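Local atomic coordinates of 3-phosphoshikimate 1-carboxyvinyltransferase (PDB entry 7M0O), a protein that probably catalyses transfer of the enolpyruvyl group of phosphoenolpyruvate to the 5-hydroxyl of shikimate 3-phosphate, the sixth step of chorismate biosynthesis. Residues 31-37 and 52-57; 105-110 and 129-134; 234-240 and 277-283; 333-339 and 355-361. All blocks are in the same frame, centred on the assembly; numbering follows the deposited sequence.

Overall arrangement
The four contacts follow one another along the chain and split between the two domains of the EPSP synthase fold. Contacts 1 and 2 share one domain, centres about 26 Å apart; contacts 3 and 4 share the other, centres about 23 Å apart. Contacts 2 and 3 lie on opposite sides of the chain's centre, about 49 Å between centres. Contact 2 carries Arg107, predicted to bind phosphoenolpyruvate, and in contact 1 the side chain of Leu31 is about 4 Å from that of Lys8, predicted to bind both substrates. In contact 4 the side chain of Asn333 is about 9 Å from that of Arg326, also predicted to bind phosphoenolpyruvate; contact 3 is remote from these sites.

Contact 1 (31-37 and 52-57); sequences LRSDDTE and RTPDTW
Glu37 and Arg52 meet in a two-pronged salt bridge, the guanidinium presenting NH1 and NH2 end-on, one to each carboxylate oxygen. NH1 reaches OE1 of Glu37 at 2.7 Å from above the carboxylate plane, whereas NH2 of Arg52 approaches OE2 of Glu37 at 2.8 Å on the syn side; the two flat groups are turned 39° against each other. A bend at chi2 (76°) brings the acid round to this position from the first turn of its helix. The second arginine, Arg32, donates from NH2 to Thr53 O at 3.1 Å, the carbonyl lying at the guanidinium edge while the nitrogen stands above the carbonyl plane. Its NE also donates to a water that passes a hydrogen bond on to Thr53 O and accepts a weak one from Trp57 NE1. Thr53 O thus takes two bonds, direct and through water, where strand 50-52 turns back into strand 56-60, a beta-hairpin whose bend is tied by an ST motif at Thr53. Facing this hairpin is the N-terminus of helix 34-45, closed by a capping box in which Thr36 N donates to Ser33 OG and Ser33 N to Thr36 OG1. NH1 of Arg32 lies 4.0 Å from NH1 of Arg52, a like-charge approach that the carboxylate of Glu37 probably offsets. Deeper in, the indole of Trp57 carries CD of Arg52 over the centre of one face, 3.3 Å above its plane, and meets CG of Arg32 through CZ2 at 3.8 Å. Its far corner, CH2, rests 3.7 Å from Thr36 OG1, and Leu15 of helix 8-20 packs against both Thr36 and the indole.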
# COMPACT_ATOMS: atom_id res chain seq x y z
N LEU A 31 -7.85 -7.23 -0.92
CA LEU A 31 -7.31 -7.72 0.35
C LEU A 31 -8.45 -7.93 1.34
O LEU A 31 -9.30 -7.04 1.53
CB LEU A 31 -6.28 -6.74 0.91
CG LEU A 31 -5.80 -7.03 2.34
CD1 LEU A 31 -5.02 -8.34 2.38
CD2 LEU A 31 -4.96 -5.90 2.90
N ARG A 32 -8.48 -9.11 1.97
CA ARG A 32 -9.42 -9.38 3.05
C ARG A 32 -8.67 -9.22 4.37
O ARG A 32 -7.82 -10.05 4.72
CB ARG A 32 -10.01 -10.78 2.92
CG ARG A 32 -11.09 -10.88 1.85
CD ARG A 32 -11.65 -12.30 1.82
NE ARG A 32 -12.87 -12.44 1.02
CZ ARG A 32 -14.09 -12.51 1.54
NH1 ARG A 32 -14.28 -12.45 2.85
NH2 ARG A 32 -15.14 -12.65 0.73
N SER A 33 -8.96 -8.13 5.08
CA SER A 33 -8.41 -7.88 6.41
C SER A 33 -9.53 -7.45 7.33
O SER A 33 -10.66 -7.24 6.89
CB SER A 33 -7.31 -6.81 6.35
OG SER A 33 -7.85 -5.54 6.03
N ASP A 34 -9.22 -7.27 8.63
CA ASP A 34 -10.23 -6.75 9.54
C ASP A 34 -10.68 -5.35 9.13
O ASP A 34 -11.87 -5.03 9.24
CB ASP A 34 -9.71 -6.74 10.99
CG ASP A 34 -9.60 -8.14 11.57
OD1 ASP A 34 -10.30 -9.07 11.09
OD2 ASP A 34 -8.79 -8.32 12.52
N ASP A 35 -9.75 -4.52 8.61
CA ASP A 35 -10.13 -3.18 8.18
C ASP A 35 -11.07 -3.24 6.98
O ASP A 35 -12.13 -2.60 6.99
CB ASP A 35 -8.88 -2.35 7.85
CG ASP A 35 -9.18 -0.85 7.64
OD1 ASP A 35 -10.35 -0.41 7.70
OD2 ASP A 35 -8.21 -0.08 7.43
N THR A 36 -10.74 -4.01 5.94
CA THR A 36 -11.64 -4.05 4.79
C THR A 36 -12.94 -4.76 5.11
O THR A 36 -13.99 -4.43 4.52
CB THR A 36 -10.95 -4.71 3.59
OG1 THR A 36 -10.83 -6.12 3.82
CG2 THR A 36 -9.59 -4.11 3.37
N GLU A 37 -12.93 -5.73 6.03
CA GLU A 37 -14.18 -6.35 6.45
C GLU A 37 -15.08 -5.33 7.14
O GLU A 37 -16.29 -5.28 6.88
CB GLU A 37 -13.90 -7.55 7.36
CG GLU A 37 -15.14 -8.34 7.77
CD GLU A 37 -15.66 -9.24 6.65
OE1 GLU A 37 -14.87 -9.53 5.71
OE2 GLU A 37 -16.84 -9.66 6.71
N ARG A 52 -20.18 -10.70 -2.11
CA ARG A 52 -18.80 -11.15 -2.08
C ARG A 52 -18.70 -12.63 -2.39
O ARG A 52 -19.60 -13.42 -2.09
CB ARG A 52 -18.15 -10.84 -0.72
CG ARG A 52 -18.04 -9.33 -0.43
CD ARG A 52 -17.30 -9.04 0.86
NE ARG A 52 -18.04 -9.52 2.03
CZ ARG A 52 -17.55 -9.51 3.27
NH1 ARG A 52 -16.33 -9.05 3.49
NH2 ARG A 52 -18.28 -9.97 4.28
N THR A 53 -17.58 -13.00 -3.04
CA THR A 53 -17.13 -14.38 -3.24
C THR A 53 -15.72 -14.46 -2.68
O THR A 53 -15.17 -13.44 -2.24
CB THR A 53 -17.16 -14.80 -4.72
OG1 THR A 53 -16.13 -14.11 -5.46
CG2 THR A 53 -18.51 -14.55 -5.35
N PRO A 54 -15.08 -15.63 -2.65
CA PRO A 54 -13.68 -15.67 -2.20
C PRO A 54 -12.72 -14.90 -3.09
O PRO A 54 -11.60 -14.61 -2.66
CB PRO A 54 -13.36 -17.17 -2.18
CG PRO A 54 -14.68 -17.84 -2.03
CD PRO A 54 -15.65 -16.99 -2.80
N ASP A 55 -13.14 -14.53 -4.31
CA ASP A 55 -12.28 -13.90 -5.30
C ASP A 55 -12.67 -12.47 -5.65
O ASP A 55 -11.79 -11.70 -6.04
CB ASP A 55 -12.27 -14.72 -6.60
CG ASP A 55 -11.38 -15.95 -6.53
OD1 ASP A 55 -11.50 -16.82 -7.42
OD2 ASP A 55 -10.56 -16.06 -5.58
N THR A 56 -13.95 -12.10 -5.54
CA THR A 56 -14.42 -10.80 -6.03
C THR A 56 -15.47 -10.22 -5.09
O THR A 56 -16.28 -10.95 -4.52
CB THR A 56 -15.04 -10.86 -7.45
OG1 THR A 56 -16.21 -11.71 -7.45
CG2 THR A 56 -14.05 -11.39 -8.48
N TRP A 57 -15.46 -8.90 -4.95
CA TRP A 57 -16.50 -8.16 -4.26
C TRP A 57 -17.29 -7.34 -5.27
O TRP A 57 -16.72 -6.76 -6.20
CB TRP A 57 -15.93 -7.22 -3.19
CG TRP A 57 -15.23 -7.92 -2.06
CD1 TRP A 57 -14.85 -9.23 -2.00
CD2 TRP A 57 -14.79 -7.32 -0.83
NE1 TRP A 57 -14.21 -9.49 -0.81
CE2 TRP A 57 -14.17 -8.33 -0.07
CE3 TRP A 57 -14.88 -6.04 -0.29
CZ2 TRP A 57 -13.63 -8.09 1.20
CZ3 TRP A 57 -14.35 -5.80 0.96
CH2 TRP A 57 -13.73 -6.82 1.69
O HOH W 1 -12.94 -11.74 -1.59

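Contact 2 (105-110 and 129-134); sequences RRRPLL and EGHHPL
Arg105 turns its backbone carbonyl to the imidazole of His131, whose ND1 donates to Arg105 O at 2.8 Å along a nearly straight line (167°) that lies in both the ring plane and the carbonyl plane. A water accepting from His132 N sits 3.0 Å from the same Arg105 O and also near Arg107 O. The extended aliphatic chain of Arg105 runs past His132 O, with CG 3.6 Å from it, towards the ring of cis-linked Pro133, while its guanidinium is salt-bridged to Asp99. Pro108 lies over one face of the His131 ring, its CB above the centre in a CH-pi contact, 3.6 Å from the centroid. A leucine replacing His131 would probably leave Arg105 O without this donor and Pro108 without an aromatic face beneath it, freeing the 105-108 backbone to shift. Leu109 donates from its backbone N to Gly130 O at 2.8 Å. With its CG between the backbone N and the carbonyl carbon (chi1 56°), the side chain folds back, bringing CD2 to 3.7 Å from His132 CD2; CD2 of Leu134 sits over the rim of one face of the His132 ring, and NE2 of His132 is bonded to Ala82 O. Leu110 closes the row with CD1 at 3.8 Å from Gly130 CA. Gly130 fits closely between Leu110 and Pro108, where a CB would be tight, and its backbone angles by themselves call for glycine. Two loops are tied together, the one entering helix 110-118 through the N-cap Leu109 and the one entering strand 134-139, and the first carries Arg107, predicted to bind phosphoenolpyruvate.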
# COMPACT_ATOMS: atom_id res chain seq x y z
N ARG A 105 -10.23 5.18 18.55
CA ARG A 105 -10.60 6.54 18.95
C ARG A 105 -9.36 7.39 19.22
O ARG A 105 -9.40 8.60 19.03
CB ARG A 105 -11.48 6.52 20.21
CG ARG A 105 -12.92 6.00 20.02
CD ARG A 105 -13.70 6.08 21.33
NE ARG A 105 -14.99 5.42 21.27
CZ ARG A 105 -15.39 4.46 22.09
NH1 ARG A 105 -14.58 4.04 23.06
NH2 ARG A 105 -16.60 3.92 21.95
N ARG A 106 -8.26 6.76 19.63
CA ARG A 106 -7.06 7.51 19.96
C ARG A 106 -6.32 8.04 18.73
O ARG A 106 -5.36 8.80 18.89
CB ARG A 106 -6.14 6.63 20.81
CG ARG A 106 -6.73 6.26 22.17
CD ARG A 106 -5.67 5.61 23.07
NE ARG A 106 -5.60 4.15 22.90
CZ ARG A 106 -5.42 3.29 23.89
NH1 ARG A 106 -5.28 3.73 25.14
NH2 ARG A 106 -5.37 1.98 23.64
N ARG A 107 -6.75 7.66 17.51
CA ARG A 107 -6.10 8.10 16.28
C ARG A 107 -6.96 9.17 15.61
O ARG A 107 -7.90 8.84 14.88
CB ARG A 107 -5.88 6.91 15.33
CG ARG A 107 -4.89 5.86 15.87
CD ARG A 107 -4.59 4.81 14.82
NE ARG A 107 -4.16 5.41 13.57
CZ ARG A 107 -3.85 4.73 12.47
NH1 ARG A 107 -3.93 3.41 12.47
NH2 ARG A 107 -3.47 5.38 11.38
N PRO A 108 -6.68 10.45 15.81
CA PRO A 108 -7.54 11.49 15.23
C PRO A 108 -7.34 11.62 13.73
O PRO A 108 -6.44 11.05 13.12
CB PRO A 108 -7.12 12.77 15.97
CG PRO A 108 -5.69 12.52 16.32
CD PRO A 108 -5.58 11.03 16.61
N LEU A 109 -8.23 12.41 13.13
CA LEU A 109 -8.24 12.69 11.70
C LEU A 109 -8.51 14.17 11.45
O LEU A 109 -9.24 14.54 10.52
CB LEU A 109 -9.27 11.82 10.98
CG LEU A 109 -10.71 11.93 11.51
CD1 LEU A 109 -11.72 11.98 10.36
CD2 LEU A 109 -11.05 10.77 12.44
N LEU A 110 -7.91 15.04 12.27
CA LEU A 110 -8.28 16.46 12.24
C LEU A 110 -8.05 17.15 10.89
O LEU A 110 -8.92 17.95 10.49
CB LEU A 110 -7.54 17.22 13.35
CG LEU A 110 -8.02 18.66 13.53
CD1 LEU A 110 -9.55 18.73 13.77
CD2 LEU A 110 -7.26 19.31 14.66
N GLU A 129 -11.65 17.33 19.74
CA GLU A 129 -11.56 17.71 18.33
C GLU A 129 -10.66 16.76 17.57
O GLU A 129 -9.54 16.46 18.00
CB GLU A 129 -11.02 19.13 18.18
CG GLU A 129 -12.03 20.21 18.41
CD GLU A 129 -13.17 20.18 17.42
OE1 GLU A 129 -13.04 20.79 16.33
OE2 GLU A 129 -14.20 19.56 17.75
N GLY A 130 -11.14 16.29 16.42
CA GLY A 130 -10.37 15.42 15.55
C GLY A 130 -10.66 13.94 15.70
O GLY A 130 -10.30 13.16 14.80
N HIS A 131 -11.29 13.53 16.80
CA HIS A 131 -11.43 12.12 17.14
C HIS A 131 -12.85 11.61 16.90
O HIS A 131 -13.83 12.37 16.97
CB HIS A 131 -11.09 11.89 18.63
CG HIS A 131 -9.68 12.24 18.98
ND1 HIS A 131 -8.74 11.28 19.31
CD2 HIS A 131 -9.04 13.43 19.08
CE1 HIS A 131 -7.59 11.86 19.57
NE2 HIS A 131 -7.74 13.17 19.45
N HIS A 132 -12.96 10.32 16.61
CA HIS A 132 -14.20 9.59 16.85
C HIS A 132 -14.48 9.52 18.36
O HIS A 132 -13.55 9.47 19.17
CB HIS A 132 -14.11 8.18 16.27
CG HIS A 132 -14.20 8.15 14.78
ND1 HIS A 132 -15.40 8.18 14.11
CD2 HIS A 132 -13.24 8.13 13.82
CE1 HIS A 132 -15.18 8.16 12.81
NE2 HIS A 132 -13.87 8.13 12.61
N PRO A 133 -15.75 9.50 18.77
CA PRO A 133 -16.96 9.50 17.94
C PRO A 133 -17.24 10.87 17.31
O PRO A 133 -16.87 11.91 17.85
CB PRO A 133 -18.07 9.10 18.93
CG PRO A 133 -17.54 9.51 20.26
CD PRO A 133 -16.06 9.30 20.20
N LEU A 134 -17.86 10.84 16.13
CA LEU A 134 -18.24 12.08 15.46
C LEU A 134 -19.53 11.86 14.70
O LEU A 134 -19.85 10.73 14.30
CB LEU A 134 -17.13 12.57 14.52
CG LEU A 134 -16.67 11.58 13.44
CD1 LEU A 134 -17.50 11.78 12.16
CD2 LEU A 134 -15.20 11.77 13.16
O HOH W 2 -10.46 8.94 16.23

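Contact 3 (234-240 and 277-283); sequences ALTPGAE and VRGTGEL
Gly279 makes two backbone hydrogen bonds with the turn that follows helix 223-235: its O accepts from Gly238 N at 2.8 Å, and its N donates to Ala239 O at 3.0 Å. Its CA also points a C-H at Thr236 O, 3.5 Å away. A CB at Gly279 would collide with this oxygen, so this tight approach needs glycine. Thr236 to Ala239 form a type II beta turn with Gly238 at its third position, where the positive phi suits glycine. Beyond it the chain enters strand 240-244, and Glu240 faces Arg278 of strand 274-278 as a non-hydrogen-bonded antiparallel pair. Their side chains run side by side on one face of the sheet, CG of Glu240 between the backbone N and the carbonyl carbon (chi1 68°) and the chain extended beyond it. The bond from NH2 of Arg278 to OE1 of Glu240, at the guanidinium edge, is weak at 3.4 Å, and the stronger partner of the arginine is Glu267 on the next strand. At the helix end, Ala234 O receives two water hydrogen bonds: one water also accepts from Thr280 N, the other from Gly281 N, so solvent joins the helix end to the 279-283 loop. Apolar contacts lie beneath, CB of Ala234 at 4.2 Å from CG1 of Val277 and CD1 of Leu235 at 3.9 Å from CD2 of Leu283. The loop is shaped by an ST turn, Glu282 N donating to Thr280 OG1, which is also bonded to Gly265 O. The junction is thus held largely by backbone bonds and bound water; the long Glu240-Arg278 pair probably adds little.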
# COMPACT_ATOMS: atom_id res chain seq x y z
N ALA A 234 15.18 -15.50 -8.57
CA ALA A 234 16.38 -15.05 -9.28
C ALA A 234 17.63 -15.71 -8.70
O ALA A 234 18.61 -15.97 -9.43
CB ALA A 234 16.50 -13.53 -9.18
N LEU A 235 17.59 -16.05 -7.42
CA LEU A 235 18.72 -16.64 -6.72
C LEU A 235 18.85 -18.13 -6.99
O LEU A 235 19.94 -18.68 -6.78
CB LEU A 235 18.54 -16.40 -5.23
CG LEU A 235 19.54 -16.97 -4.24
CD1 LEU A 235 20.88 -16.29 -4.50
CD2 LEU A 235 19.01 -16.71 -2.86
N THR A 236 17.79 -18.77 -7.45
CA THR A 236 17.69 -20.23 -7.54
C THR A 236 17.67 -20.65 -9.01
O THR A 236 16.66 -20.45 -9.69
CB THR A 236 16.42 -20.71 -6.83
OG1 THR A 236 16.36 -20.15 -5.50
CG2 THR A 236 16.39 -22.25 -6.75
N PRO A 237 18.73 -21.28 -9.53
CA PRO A 237 18.75 -21.60 -10.97
C PRO A 237 17.62 -22.55 -11.36
O PRO A 237 17.38 -23.55 -10.69
CB PRO A 237 20.13 -22.23 -11.17
CG PRO A 237 20.57 -22.67 -9.81
CD PRO A 237 19.97 -21.68 -8.85
N GLY A 238 16.93 -22.19 -12.44
CA GLY A 238 15.79 -22.95 -12.91
C GLY A 238 14.48 -22.72 -12.18
O GLY A 238 13.45 -23.25 -12.62
N ALA A 239 14.46 -22.00 -11.06
CA ALA A 239 13.21 -21.79 -10.36
C ALA A 239 12.39 -20.69 -11.02
O ALA A 239 12.94 -19.70 -11.51
CB ALA A 239 13.46 -21.45 -8.89
N GLU A 240 11.06 -20.83 -10.99
CA GLU A 240 10.22 -19.78 -11.56
C GLU A 240 9.15 -19.37 -10.56
O GLU A 240 8.57 -20.21 -9.84
CB GLU A 240 9.60 -20.21 -12.94
CG GLU A 240 8.59 -21.32 -12.91
CD GLU A 240 8.09 -21.76 -14.32
OE1 GLU A 240 8.83 -21.64 -15.33
OE2 GLU A 240 6.95 -22.23 -14.37
N VAL A 277 9.54 -14.35 -13.01
CA VAL A 277 10.99 -14.28 -12.84
C VAL A 277 11.53 -15.71 -12.78
O VAL A 277 10.97 -16.55 -12.08
CB VAL A 277 11.37 -13.50 -11.57
CG1 VAL A 277 12.87 -13.63 -11.29
CG2 VAL A 277 10.99 -12.03 -11.75
N ARG A 278 12.58 -15.98 -13.55
CA ARG A 278 13.19 -17.31 -13.58
C ARG A 278 14.69 -17.17 -13.32
O ARG A 278 15.36 -16.40 -14.00
CB ARG A 278 12.96 -18.00 -14.93
CG ARG A 278 13.53 -19.40 -15.02
CD ARG A 278 13.29 -20.03 -16.40
NE ARG A 278 11.86 -20.11 -16.70
CZ ARG A 278 11.23 -19.29 -17.54
NH1 ARG A 278 11.90 -18.32 -18.17
NH2 ARG A 278 9.93 -19.45 -17.75
N GLY A 279 15.19 -17.93 -12.34
CA GLY A 279 16.63 -17.94 -12.08
C GLY A 279 17.40 -18.67 -13.17
O GLY A 279 16.97 -19.71 -13.68
N THR A 280 18.55 -18.12 -13.53
CA THR A 280 19.39 -18.68 -14.59
C THR A 280 20.71 -19.21 -14.06
O THR A 280 21.47 -19.81 -14.82
CB THR A 280 19.67 -17.63 -15.67
OG1 THR A 280 20.49 -16.59 -15.13
CG2 THR A 280 18.37 -17.04 -16.18
N GLY A 281 20.99 -19.03 -12.76
CA GLY A 281 22.29 -19.32 -12.20
C GLY A 281 23.28 -18.17 -12.31
O GLY A 281 24.31 -18.19 -11.63
N GLU A 282 23.00 -17.20 -13.18
CA GLU A 282 23.81 -16.00 -13.32
C GLU A 282 23.23 -14.94 -12.40
O GLU A 282 22.06 -14.56 -12.56
CB GLU A 282 23.81 -15.53 -14.78
CG GLU A 282 24.86 -14.46 -15.09
CD GLU A 282 26.18 -15.05 -15.58
OE1 GLU A 282 26.15 -16.06 -16.32
OE2 GLU A 282 27.25 -14.51 -15.20
N LEU A 283 24.03 -14.48 -11.44
CA LEU A 283 23.66 -13.38 -10.55
C LEU A 283 24.82 -12.39 -10.58
O LEU A 283 25.77 -12.54 -9.81
CB LEU A 283 23.36 -13.86 -9.14
CG LEU A 283 22.33 -13.05 -8.35
CD1 LEU A 283 20.96 -13.15 -8.97
CD2 LEU A 283 22.28 -13.50 -6.90
O HOH W 3 19.19 -15.56 -12.15
O HOH W 4 20.03 -18.21 -10.30

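Contact 4 (333-339 and 355-361); sequences NLRRLGV and ATGAQVT
Leu337, Arg336 and Asn333 of the helix end bear on the 355-361 segment. Leu337 lays CD2 against the chain, 3.2 Å from Thr356 O and near Ala358 CB, while its own O accepts from Thr356 N at 2.9 Å; the Schellman motif at Gly338, which ends the helix, turns the backbone away just beyond it. Arg336, its chain bent at chi3 (-57°), passes CG over Ala358 CB and swings its guanidinium so that NH1 donates in plane to two acceptors: Gln359 O at 2.9 Å and, very short, Thr361 OG1 at 2.6 Å. NH2 is salt-bridged to Glu332. Asn333 grips the backbone of Thr361 through both ends of its amide, OD1 receiving Thr361 N at 2.8 Å on a lone pair and ND2 donating to Thr361 O at 3.0 Å, with Ala329 O as a second acceptor. A valine in place of Asn333 would probably leave the N-H and carbonyl of Thr361, and Ala329 O, without their side-chain amide partner and loosen the strand from the helix. Strand 359-360, paired with 383-384, is in this way pinned across the last turns of helix 326-336, with Ile368 and Phe372 of helix 366-375 packing against both Asn333 and Val360.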
# COMPACT_ATOMS: atom_id res chain seq x y z
N ASN A 333 23.71 -6.85 9.73
CA ASN A 333 23.34 -8.26 9.63
C ASN A 333 24.20 -8.99 8.61
O ASN A 333 24.57 -10.15 8.82
CB ASN A 333 21.85 -8.37 9.31
CG ASN A 333 20.99 -8.19 10.56
OD1 ASN A 333 21.08 -8.98 11.51
ND2 ASN A 333 20.17 -7.14 10.57
N LEU A 334 24.56 -8.32 7.51
CA LEU A 334 25.44 -8.93 6.52
C LEU A 334 26.82 -9.20 7.12
O LEU A 334 27.43 -10.25 6.86
CB LEU A 334 25.55 -8.02 5.29
CG LEU A 334 24.43 -8.15 4.27
CD1 LEU A 334 24.43 -6.97 3.27
CD2 LEU A 334 24.52 -9.48 3.55
N ARG A 335 27.29 -8.29 7.97
CA ARG A 335 28.59 -8.48 8.60
C ARG A 335 28.55 -9.62 9.61
O ARG A 335 29.52 -10.37 9.75
CB ARG A 335 29.03 -7.18 9.28
CG ARG A 335 29.52 -6.13 8.29
CD ARG A 335 29.61 -4.75 8.96
NE ARG A 335 30.16 -3.74 8.08
CZ ARG A 335 29.82 -2.45 8.12
NH1 ARG A 335 28.93 -2.03 9.02
NH2 ARG A 335 30.37 -1.59 7.29
N ARG A 336 27.43 -9.75 10.32
CA ARG A 336 27.27 -10.87 11.24
C ARG A 336 27.34 -12.21 10.50
O ARG A 336 27.80 -13.21 11.07
CB ARG A 336 25.96 -10.74 12.01
CG ARG A 336 25.82 -11.69 13.19
CD ARG A 336 24.59 -11.34 14.03
NE ARG A 336 24.66 -9.97 14.49
CZ ARG A 336 23.60 -9.24 14.83
NH1 ARG A 336 22.39 -9.77 14.75
NH2 ARG A 336 23.76 -8.00 15.25
N LEU A 337 26.89 -12.23 9.25
CA LEU A 337 26.98 -13.42 8.41
C LEU A 337 28.37 -13.64 7.81
O LEU A 337 28.58 -14.66 7.14
CB LEU A 337 25.94 -13.34 7.29
CG LEU A 337 24.49 -13.16 7.73
CD1 LEU A 337 23.59 -12.94 6.52
CD2 LEU A 337 24.03 -14.37 8.53
N GLY A 338 29.32 -12.74 8.03
CA GLY A 338 30.65 -12.90 7.50
C GLY A 338 30.94 -12.18 6.20
O GLY A 338 32.03 -12.37 5.62
N VAL A 339 30.02 -11.35 5.73
CA VAL A 339 30.13 -10.64 4.46
C VAL A 339 30.76 -9.27 4.68
O VAL A 339 30.39 -8.56 5.62
CB VAL A 339 28.73 -10.51 3.82
CG1 VAL A 339 28.80 -9.82 2.47
CG2 VAL A 339 28.08 -11.88 3.68
N ALA A 355 28.99 -17.08 3.40
CA ALA A 355 28.22 -16.58 4.53
C ALA A 355 27.87 -17.73 5.46
O ALA A 355 27.69 -18.87 5.03
CB ALA A 355 26.94 -15.87 4.08
N THR A 356 27.77 -17.40 6.74
CA THR A 356 27.52 -18.35 7.82
C THR A 356 26.29 -17.91 8.59
O THR A 356 26.14 -16.72 8.88
CB THR A 356 28.72 -18.41 8.78
OG1 THR A 356 29.90 -18.81 8.06
CG2 THR A 356 28.47 -19.41 9.90
N GLY A 357 25.44 -18.87 8.96
CA GLY A 357 24.18 -18.54 9.60
C GLY A 357 24.36 -17.89 10.96
O GLY A 357 25.31 -18.16 11.69
N ALA A 358 23.41 -17.02 11.30
CA ALA A 358 23.37 -16.38 12.61
C ALA A 358 21.97 -15.82 12.83
O ALA A 358 21.11 -15.86 11.95
CB ALA A 358 24.44 -15.28 12.72
N GLN A 359 21.74 -15.28 14.03
CA GLN A 359 20.48 -14.64 14.34
C GLN A 359 20.50 -13.20 13.83
O GLN A 359 21.40 -12.43 14.15
CB GLN A 359 20.22 -14.65 15.84
CG GLN A 359 18.84 -14.13 16.17
CD GLN A 359 18.68 -13.82 17.64
OE1 GLN A 359 19.33 -12.93 18.17
NE2 GLN A 359 17.81 -14.57 18.30
N VAL A 360 19.48 -12.86 13.05
CA VAL A 360 19.34 -11.53 12.48
C VAL A 360 18.73 -10.59 13.51
O VAL A 360 17.75 -10.94 14.17
CB VAL A 360 18.46 -11.59 11.22
CG1 VAL A 360 17.90 -10.21 10.86
CG2 VAL A 360 19.26 -12.19 10.06
N THR A 361 19.34 -9.40 13.67
CA THR A 361 18.74 -8.33 14.48
C THR A 361 17.75 -7.55 13.62
O THR A 361 18.15 -6.78 12.74
CB THR A 361 19.81 -7.39 15.04
OG1 THR A 361 20.73 -8.13 15.84
CG2 THR A 361 19.13 -6.32 15.91
O HOH W 5 27.91 -15.86 11.31
O HOH W 6 31.03 -16.39 8.46